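Local structure of C2 toxin component I (2J3X) at residues A[56-61]-A[142-147]; A[189-194]-A[215-220]. The protein acts as the enzymatic component of the binary C2 toxin of Clostridium botulinum, an ADP-ribosyltransferase. The protein carries 2 engineered substitutions. All coordinates share one frame; numbering follows the deposited sequence. Where two conformers were deposited one is given.

In the fold
Within the first of two ADP-ribosyltransferase-family regions, interactions 1 and 2 illustrate two kinds of contact made around one sheet. Interaction 1 is buried and sets the end of helix 47-59 on the turn after edge strand 141-143; no direct hydrogen bond crosses it, and side-chain contacts are supplemented by a glycerol. Interaction 2 is partly buried and joins the far ends of hairpin strands 191-203 and 206-216 by paired backbone bonds, with a water where the strands part. Strands 141-143 and 191-203 are neighbours, so the two contacts meet: Lys143 pairs with Phe191 through the backbone, and the hydroxyls of Thr142 and Ser192 are hydrogen-bonded.

Interaction 1 (A[56-61]-A[142-147]); sequences FSTDIL and TKFSFI. With GOL (glycerol), chain H.
Phe144, Ser57 and Thr58 account for most of this contact, in which a helix end settles on a turn with no direct hydrogen bond between them. Thr58 meets Phe144 with both branches: CG2 lies 3.7 Å from Phe144 CB, and OG1 is 3.5 Å from the same carbon. Phe144 turns its CB to the helix while its ring leads away, and Leu61 adds a methyl, CD1, 3.8 Å from Phe144 CB. Ser57 OG sits between its backbone N and carbonyl carbon (chi1 77°), a rotation that brings it to 3.2 Å from Ser145 CA. The hydroxyl is satisfied within its own helix by the carbonyl of Asp54, so its approach to Ser145 is one of packing. Further along the turn, Phe146 brings ring atom CE2 to 4.0 Å from Ser57 CB.

A glycerol, probably from the crystallisation liquor, adds a polar bridge between the two segments. Its O1 is hydrogen-bonded to Thr58 OG1 at 2.9 Å, while O3 accepts from Phe144 N at 2.8 Å. The central hydroxyl O2 receives the N-H of Ser145 and donates to Ser145 OG, which in turn donates to Phe146 O.

Around this junction, Gln189 NE2 bonds to the carbonyls of both Ser57 and Phe144, tying helix and turn together through a third segment. Helix 77-90 touches Phe146 and Ile60, helix 65-73 packs on Phe56 and Ile60, and strand 397-411 of the second family region reaches Thr58 through Ile406 and Phe144 through Arg402.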
# COMPACT_ATOMS: atom_id res chain seq x y z
N PHE A 56 -3.19 -2.33 13.33
CA PHE A 56 -2.25 -1.40 13.95
C PHE A 56 -0.95 -1.33 13.12
O PHE A 56 -0.37 -0.26 12.95
CB PHE A 56 -1.98 -1.82 15.41
CG PHE A 56 -1.21 -0.79 16.20
CD1 PHE A 56 -1.84 0.33 16.75
CD2 PHE A 56 0.17 -0.89 16.30
CE1 PHE A 56 -1.11 1.30 17.46
CE2 PHE A 56 0.91 0.09 16.98
CZ PHE A 56 0.28 1.17 17.57
N SER A 57 -0.46 -2.48 12.65
CA SER A 57 0.77 -2.51 11.86
C SER A 57 0.63 -1.74 10.56
O SER A 57 1.61 -1.18 10.02
CB SER A 57 1.26 -3.97 11.62
OG SER A 57 0.48 -4.63 10.59
N THR A 58 -0.61 -1.67 10.03
CA THR A 58 -0.88 -0.83 8.83
C THR A 58 -0.93 0.65 9.24
O THR A 58 -0.35 1.49 8.57
CB THR A 58 -2.22 -1.26 8.26
OG1 THR A 58 -2.08 -2.61 7.77
CG2 THR A 58 -2.65 -0.35 7.11
N ASP A 59 -1.70 0.94 10.30
CA ASP A 59 -1.86 2.32 10.78
C ASP A 59 -0.54 3.08 10.95
O ASP A 59 -0.41 4.25 10.54
CB ASP A 59 -2.55 2.32 12.17
CG ASP A 59 -3.94 1.75 12.13
OD1 ASP A 59 -4.56 1.63 11.06
OD2 ASP A 59 -4.40 1.36 13.23
N ILE A 60 0.44 2.42 11.56
CA ILE A 60 1.74 3.07 11.82
C ILE A 60 2.56 3.41 10.61
O ILE A 60 3.38 4.33 10.69
CB ILE A 60 2.58 2.30 12.86
CG1 ILE A 60 2.93 0.90 12.30
CG2 ILE A 60 1.75 2.17 14.22
CD1 ILE A 60 3.57 -0.03 13.32
N LEU A 61 2.33 2.73 9.45
CA LEU A 61 3.05 3.10 8.21
C LEU A 61 2.59 4.49 7.71
O LEU A 61 3.24 5.13 6.88
CB LEU A 61 2.73 2.07 7.11
CG LEU A 61 3.01 0.60 7.47
CD1 LEU A 61 2.58 -0.23 6.18
CD2 LEU A 61 4.46 0.45 7.74
N THR A 142 -0.76 -4.20 -2.45
CA THR A 142 0.09 -4.37 -1.29
C THR A 142 -0.69 -4.76 -0.03
O THR A 142 -1.75 -4.16 0.31
CB THR A 142 0.83 -3.01 -1.02
OG1 THR A 142 1.44 -2.61 -2.25
CG2 THR A 142 1.87 -3.13 0.13
N LYS A 143 -0.16 -5.75 0.70
CA LYS A 143 -0.64 -6.09 2.01
C LYS A 143 0.20 -5.31 3.03
O LYS A 143 1.35 -5.63 3.28
CB LYS A 143 -0.50 -7.61 2.25
CG LYS A 143 -1.19 -8.05 3.58
CD LYS A 143 -2.70 -8.27 3.40
CE LYS A 143 -3.33 -8.76 4.70
NZ LYS A 143 -4.79 -8.87 4.39
N PHE A 144 -0.37 -4.23 3.56
CA PHE A 144 0.41 -3.38 4.47
C PHE A 144 0.79 -4.07 5.77
O PHE A 144 1.89 -3.83 6.29
CB PHE A 144 -0.37 -2.08 4.75
CG PHE A 144 -0.71 -1.33 3.51
CD1 PHE A 144 0.30 -0.74 2.70
CD2 PHE A 144 -2.05 -1.19 3.14
CE1 PHE A 144 -0.07 -0.00 1.53
CE2 PHE A 144 -2.42 -0.47 1.98
CZ PHE A 144 -1.43 0.10 1.17
N SER A 145 -0.07 -4.96 6.26
CA SER A 145 0.17 -5.65 7.52
C SER A 145 1.02 -6.88 7.22
O SER A 145 1.42 -7.08 6.08
CB SER A 145 -1.15 -6.11 8.17
OG SER A 145 -1.82 -7.04 7.30
N PHE A 146 1.32 -7.66 8.25
CA PHE A 146 1.88 -9.00 8.04
C PHE A 146 0.91 -9.74 7.14
O PHE A 146 -0.32 -9.50 7.20
CB PHE A 146 1.94 -9.72 9.37
CG PHE A 146 2.76 -8.98 10.38
CD1 PHE A 146 4.17 -8.91 10.24
CD2 PHE A 146 2.12 -8.29 11.41
CE1 PHE A 146 4.96 -8.20 11.19
CE2 PHE A 146 2.89 -7.58 12.37
CZ PHE A 146 4.29 -7.54 12.27
N ILE A 147 1.44 -10.64 6.33
CA ILE A 147 0.64 -11.44 5.42
C ILE A 147 0.64 -12.88 5.94
O ILE A 147 1.64 -13.34 6.54
CB ILE A 147 1.17 -11.26 3.97
CG1 ILE A 147 0.19 -11.77 2.92
CG2 ILE A 147 2.56 -11.87 3.82
CD1 ILE A 147 0.70 -11.53 1.47
C1 GOL H . -5.17 -3.83 6.40
O1 GOL H . -4.67 -4.02 7.70
C2 GOL H . -3.98 -3.87 5.47
O2 GOL H . -3.19 -5.02 5.62
C3 GOL H . -4.43 -4.01 4.06
O3 GOL H . -3.17 -4.28 3.55

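Interaction 2 (A[189-194]-A[215-220])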
# COMPACT_ATOMS: atom_id res chain seq x y z
N GLN A 189 5.56 -7.59 6.92
CA GLN A 189 4.68 -6.57 6.40
C GLN A 189 5.17 -6.13 5.01
O GLN A 189 6.38 -6.20 4.68
CB GLN A 189 4.84 -5.32 7.28
CG GLN A 189 4.33 -5.48 8.71
CD GLN A 189 4.15 -4.12 9.36
OE1 GLN A 189 4.74 -3.87 10.40
NE2 GLN A 189 3.33 -3.22 8.75
N GLY A 190 4.22 -5.64 4.20
CA GLY A 190 4.59 -4.88 3.01
C GLY A 190 4.86 -5.67 1.72
O GLY A 190 5.44 -5.13 0.78
N PHE A 191 4.43 -6.93 1.68
CA PHE A 191 4.48 -7.63 0.41
C PHE A 191 3.29 -7.25 -0.41
O PHE A 191 2.23 -6.93 0.15
CB PHE A 191 4.43 -9.16 0.61
CG PHE A 191 5.74 -9.75 1.06
CD1 PHE A 191 6.83 -9.74 0.20
CD2 PHE A 191 5.87 -10.31 2.34
CE1 PHE A 191 8.07 -10.26 0.60
CE2 PHE A 191 7.12 -10.84 2.77
CZ PHE A 191 8.19 -10.82 1.87
N SER A 192 3.43 -7.40 -1.73
CA SER A 192 2.31 -7.25 -2.64
C SER A 192 2.05 -8.55 -3.37
O SER A 192 2.93 -9.42 -3.44
CB SER A 192 2.61 -6.18 -3.69
OG SER A 192 2.73 -4.91 -3.04
N ILE A 193 0.85 -8.64 -3.92
CA ILE A 193 0.51 -9.76 -4.81
C ILE A 193 0.21 -9.16 -6.18
O ILE A 193 -0.48 -8.15 -6.27
CB ILE A 193 -0.70 -10.52 -4.28
CG1 ILE A 193 -0.29 -11.40 -3.10
CG2 ILE A 193 -1.18 -11.54 -5.32
CD1 ILE A 193 0.52 -12.74 -3.56
N ILE A 194 0.75 -9.80 -7.22
CA ILE A 194 0.45 -9.47 -8.61
C ILE A 194 -0.31 -10.67 -9.22
O ILE A 194 0.28 -11.74 -9.46
CB ILE A 194 1.73 -9.25 -9.39
CG1 ILE A 194 2.55 -8.10 -8.79
CG2 ILE A 194 1.38 -8.91 -10.87
CD1 ILE A 194 3.93 -7.93 -9.46
N LEU A 215 4.18 -13.20 -5.43
CA LEU A 215 4.52 -12.38 -4.28
C LEU A 215 5.60 -11.41 -4.71
O LEU A 215 6.63 -11.85 -5.26
CB LEU A 215 5.04 -13.28 -3.16
CG LEU A 215 5.12 -12.73 -1.76
CD1 LEU A 215 3.72 -12.50 -1.23
CD2 LEU A 215 5.90 -13.78 -0.89
N SER A 216 5.43 -10.12 -4.44
CA SER A 216 6.38 -9.14 -4.93
C SER A 216 6.63 -8.07 -3.88
O SER A 216 5.95 -8.03 -2.86
CB SER A 216 5.89 -8.52 -6.26
OG SER A 216 5.18 -9.47 -7.07
N GLN A 217 7.60 -7.19 -4.13
CA GLN A 217 7.89 -6.13 -3.18
C GLN A 217 8.02 -4.85 -3.95
O GLN A 217 8.96 -4.72 -4.75
CB GLN A 217 9.23 -6.39 -2.50
CG GLN A 217 9.13 -7.35 -1.37
CD GLN A 217 10.52 -7.81 -0.94
OE1 GLN A 217 11.22 -8.52 -1.68
NE2 GLN A 217 10.91 -7.41 0.26
N GLU A 218 7.05 -3.94 -3.79
CA GLU A 218 7.06 -2.73 -4.56
C GLU A 218 7.85 -1.71 -3.73
O GLU A 218 7.62 -1.60 -2.52
CB GLU A 218 5.60 -2.22 -4.74
CG GLU A 218 5.57 -1.00 -5.63
CD GLU A 218 4.10 -0.59 -5.87
OE1 GLU A 218 3.24 -0.86 -4.98
OE2 GLU A 218 3.85 0.02 -6.91
N LEU A 219 8.75 -0.97 -4.36
CA LEU A 219 9.66 -0.08 -3.58
C LEU A 219 8.81 1.04 -2.97
O LEU A 219 8.07 1.73 -3.69
CB LEU A 219 10.67 0.57 -4.52
CG LEU A 219 11.75 1.44 -3.84
CD1 LEU A 219 12.48 0.67 -2.73
CD2 LEU A 219 12.71 1.94 -4.91
N ASP A 220 8.85 1.17 -1.65
CA ASP A 220 7.93 2.09 -0.92
C ASP A 220 8.54 2.27 0.47
O ASP A 220 8.89 1.25 1.14
CB ASP A 220 6.58 1.38 -0.79
CG ASP A 220 5.46 2.24 -0.19
OD1 ASP A 220 5.72 3.28 0.50
OD2 ASP A 220 4.30 1.81 -0.36
O HOH W 1 5.04 -4.36 -1.80
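The Phe191 ring, at the open end of the antiparallel beta hairpin of strands 191-203 and 206-216, has Leu215 CD2 over one face, 4.3 Å from the plane and nearer the ring's margin than its centre, and the carbonyl oxygen of Ser216 at its edge, in plane. The chain of Gln217, straight beyond CG, runs beside the ring in the same direction, with CG 3.7 Å from Phe191 CE1 and the amide turned 46° from the ring plane. Phe172 meets this ring nearly parallel to it.

Ser192 and Ser216 are a hydrogen-bonded pair: Ser192 N donates to Ser216 O at 2.8 Å, almost straight at 177°, and Ser216 N returns the bond to Ser192 O. Next along, Ile193 and Leu215 form a non-hydrogen-bonded pair on the opposite face from the two serines; their CD1 methyls are 4.0 Å apart, and both side chains touch Thr166 of strand 162-168.

Past Phe191 and Gln217 the chains diverge, and Glu218 reaches Arg368 in a salt bridge. Ser192 OG, bonded to Thr142 OG1, also holds a water at 2.7 Å; that water donates to Gly190 O and accepts from Glu218 N at 2.9 Å.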